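Local coordinates for outer surface protein (Bacillus cereus ATCC 14579, PDB 1X7F) that is functionally uncharacterised but probably cleaves 6-phospho-N-acetylmuramic acid glycosides during recovery of cell-wall sugars, at residues A[87-92]-A[116-121]. Sequence-based numbering, arbitrary orientation.
Sequences NMEVIL and GADGIR
Asp118 makes two bonds to the backbone of Val90, one to its N and one to its O: OD2 accepts from Val90 N at 2.8 Å in a nearly straight bond (171° at the hydrogen), while Asp118 N donates to Val90 O at 2.7 Å. CG of Asp118 lies beside its own backbone N (chi1 -68°), which turns the carboxylate back toward Val90; OD2 is met on its anti side. A water lies within hydrogen-bonding distance of both Asp118 OD2 and Met88 O, 2.9 Å from each, and links them. Gly119 N adds a weak bond to Val90 O. Farther on, Leu92 N donates to Gly119 O at 3.0 Å and Leu92 O accepts from Arg121 N at 2.9 Å, the ladder of a parallel pair in which Ile91 bridges Gly119 and Leu92 bridges Ile120. These are adjacent strands of the eight-stranded parallel sheet, joined by a beta-alpha-beta crossover through helix 110-115, consistent with a TIM-barrel-like N-terminal domain. Ile91 CD1 packs over the bare CA of Gly119, at 3.7 Å. On the other face, Leu92 CD1 meets Ala117 CB at 3.9 Å, and Phe112 of the crossover helix touches both Leu92 and Ile120. Gly116, with positive phi, closes that helix in a Schellman motif just before Ala117. Beyond the pair, Arg121 extends to a salt bridge with Asp123, and Glu89 pairs with Arg199 and Lys28.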
ATOM      1  N   ASN A  87      -7.820  17.071   9.958  1.00 40.82           N
ATOM      2  CA  ASN A  87      -8.532  16.472   8.819  1.00 41.22           C
ATOM      3  C   ASN A  87      -8.330  14.955   8.641  1.00 41.35           C
ATOM      4  O   ASN A  87      -8.138  14.450   7.528  1.00 41.47           O
ATOM      5  CB  ASN A  87      -8.237  17.262   7.531  1.00 41.65           C
ATOM      6  CG  ASN A  87      -8.427  18.771   7.710  1.00 43.10           C
ATOM      7  OD1 ASN A  87      -7.462  19.537   7.671  1.00 45.53           O
ATOM      8  ND2 ASN A  87      -9.669  19.196   7.933  1.00 44.11           N
ATOM      9  N   MET A  88      -8.388  14.232   9.756  1.00 41.47           N
ATOM     10  CA  MET A  88      -8.169  12.788   9.745  1.00 41.35           C
ATOM     11  C   MET A  88      -9.455  12.027  10.018  1.00 40.76           C
ATOM     12  O   MET A  88     -10.158  12.303  10.988  1.00 40.98           O
ATOM     13  CB  MET A  88      -7.095  12.385  10.755  1.00 41.51           C
ATOM     14  CG  MET A  88      -5.779  13.099  10.572  1.00 39.47           C
ATOM     15  SD  MET A  88      -4.422  11.960  10.768  1.00 44.49           S
ATOM     16  CE  MET A  88      -3.112  13.114  11.088  1.00 45.34           C
ATOM     17  N   GLU A  89      -9.751  11.072   9.147  1.00 40.18           N
ATOM     18  CA  GLU A  89     -10.924  10.223   9.263  1.00 40.58           C
ATOM     19  C   GLU A  89     -10.692   9.185  10.367  1.00 39.62           C
ATOM     20  O   GLU A  89      -9.735   8.434  10.309  1.00 38.86           O
ATOM     21  CB  GLU A  89     -11.153   9.523   7.923  1.00 40.23           C
ATOM     22  CG  GLU A  89     -12.478   8.791   7.777  1.00 43.07           C
ATOM     23  CD  GLU A  89     -12.485   7.836   6.594  1.00 42.73           C
ATOM     24  OE1 GLU A  89     -11.411   7.639   5.985  1.00 44.69           O
ATOM     25  OE2 GLU A  89     -13.560   7.283   6.265  1.00 45.96           O
ATOM     26  N   VAL A  90     -11.577   9.145  11.365  1.00 39.59           N
ATOM     27  CA  VAL A  90     -11.384   8.268  12.529  1.00 38.46           C
ATOM     28  C   VAL A  90     -12.316   7.049  12.508  1.00 38.33           C
ATOM     29  O   VAL A  90     -13.540   7.188  12.554  1.00 37.93           O
ATOM     30  CB  VAL A  90     -11.510   9.057  13.872  1.00 38.49           C
ATOM     31  CG1 VAL A  90     -11.433   8.119  15.074  1.00 38.40           C
ATOM     32  CG2 VAL A  90     -10.433  10.136  13.976  1.00 36.51           C
ATOM     33  N   ILE A  91     -11.722   5.859  12.428  1.00 38.13           N
ATOM     34  CA  ILE A  91     -12.477   4.608  12.534  1.00 38.53           C
ATOM     35  C   ILE A  91     -12.196   3.932  13.884  1.00 39.84           C
ATOM     36  O   ILE A  91     -11.043   3.615  14.202  1.00 38.24           O
ATOM     37  CB  ILE A  91     -12.196   3.653  11.335  1.00 37.97           C
ATOM     38  CG1 ILE A  91     -12.473   4.344   9.982  1.00 37.09           C
ATOM     39  CG2 ILE A  91     -12.996   2.354  11.464  1.00 37.36           C
ATOM     40  CD1 ILE A  91     -13.918   4.885   9.798  1.00 35.09           C
ATOM     41  N   LEU A  92     -13.260   3.750  14.671  1.00 41.14           N
ATOM     42  CA  LEU A  92     -13.188   3.097  15.986  1.00 43.96           C
ATOM     43  C   LEU A  92     -13.454   1.597  15.942  1.00 45.32           C
ATOM     44  O   LEU A  92     -14.461   1.146  15.400  1.00 44.75           O
ATOM     45  CB  LEU A  92     -14.173   3.733  16.973  1.00 43.90           C
ATOM     46  CG  LEU A  92     -13.650   4.627  18.103  1.00 45.75           C
ATOM     47  CD1 LEU A  92     -14.824   5.285  18.819  1.00 46.34           C
ATOM     48  CD2 LEU A  92     -12.797   3.844  19.107  1.00 46.96           C
ATOM     49  N   GLY A 116     -16.754  11.604  18.283  1.00 43.80           N
ATOM     50  CA  GLY A 116     -16.313  12.308  17.075  1.00 43.45           C
ATOM     51  C   GLY A 116     -15.730  11.360  16.043  1.00 42.92           C
ATOM     52  O   GLY A 116     -15.047  11.785  15.103  1.00 43.19           O
ATOM     53  N   ALA A 117     -15.981  10.066  16.246  1.00 42.16           N
ATOM     54  CA  ALA A 117     -15.579   9.027  15.311  1.00 40.75           C
ATOM     55  C   ALA A 117     -16.371   9.157  14.016  1.00 40.20           C
ATOM     56  O   ALA A 117     -17.520   9.606  14.018  1.00 40.00           O
ATOM     57  CB  ALA A 117     -15.792   7.662  15.925  1.00 40.73           C
ATOM     58  N   ASP A 118     -15.742   8.766  12.913  1.00 39.54           N
ATOM     59  CA  ASP A 118     -16.336   8.871  11.582  1.00 38.95           C
ATOM     60  C   ASP A 118     -16.984   7.561  11.164  1.00 38.17           C
ATOM     61  O   ASP A 118     -17.799   7.526  10.236  1.00 37.42           O
ATOM     62  CB  ASP A 118     -15.267   9.292  10.570  1.00 39.19           C
ATOM     63  CG  ASP A 118     -14.781  10.711  10.800  1.00 39.61           C
ATOM     64  OD1 ASP A 118     -15.511  11.648  10.425  1.00 43.57           O
ATOM     65  OD2 ASP A 118     -13.696  10.990  11.352  1.00 39.48           O
ATOM     66  N   GLY A 119     -16.607   6.490  11.862  1.00 37.53           N
ATOM     67  CA  GLY A 119     -17.105   5.153  11.584  1.00 36.23           C
ATOM     68  C   GLY A 119     -16.688   4.139  12.627  1.00 35.98           C
ATOM     69  O   GLY A 119     -15.891   4.433  13.514  1.00 34.62           O
ATOM     70  N   ILE A 120     -17.253   2.943  12.515  1.00 36.56           N
ATOM     71  CA  ILE A 120     -16.942   1.835  13.408  1.00 37.69           C
ATOM     72  C   ILE A 120     -16.620   0.587  12.604  1.00 38.51           C
ATOM     73  O   ILE A 120     -17.204   0.362  11.539  1.00 38.13           O
ATOM     74  CB  ILE A 120     -18.109   1.535  14.395  1.00 37.32           C
ATOM     75  CG1 ILE A 120     -19.453   1.497  13.662  1.00 36.54           C
ATOM     76  CG2 ILE A 120     -18.111   2.529  15.555  1.00 37.01           C
ATOM     77  CD1 ILE A 120     -20.478   0.638  14.354  1.00 38.41           C
ATOM     78  N   ARG A 121     -15.692  -0.215  13.122  1.00 39.90           N
ATOM     79  CA  ARG A 121     -15.369  -1.492  12.508  1.00 41.58           C
ATOM     80  C   ARG A 121     -16.204  -2.618  13.094  1.00 42.50           C
ATOM     81  O   ARG A 121     -16.462  -2.668  14.306  1.00 42.34           O
ATOM     82  CB  ARG A 121     -13.876  -1.804  12.606  1.00 42.29           C
ATOM     83  CG  ARG A 121     -13.439  -2.943  11.682  1.00 44.90           C
ATOM     84  CD  ARG A 121     -11.982  -2.903  11.259  1.00 48.92           C
ATOM     85  NE  ARG A 121     -11.643  -4.023  10.384  1.00 49.38           N
ATOM     86  CZ  ARG A 121     -11.368  -5.241  10.826  1.00 49.34           C
ATOM     87  NH1 ARG A 121     -11.393  -5.492  12.125  1.00 51.80           N
ATOM     88  NH2 ARG A 121     -11.066  -6.209   9.978  1.00 48.17           N
TER
HETATM   89  O   HOH W   1     -12.440  13.343  12.414  0.50 39.78           O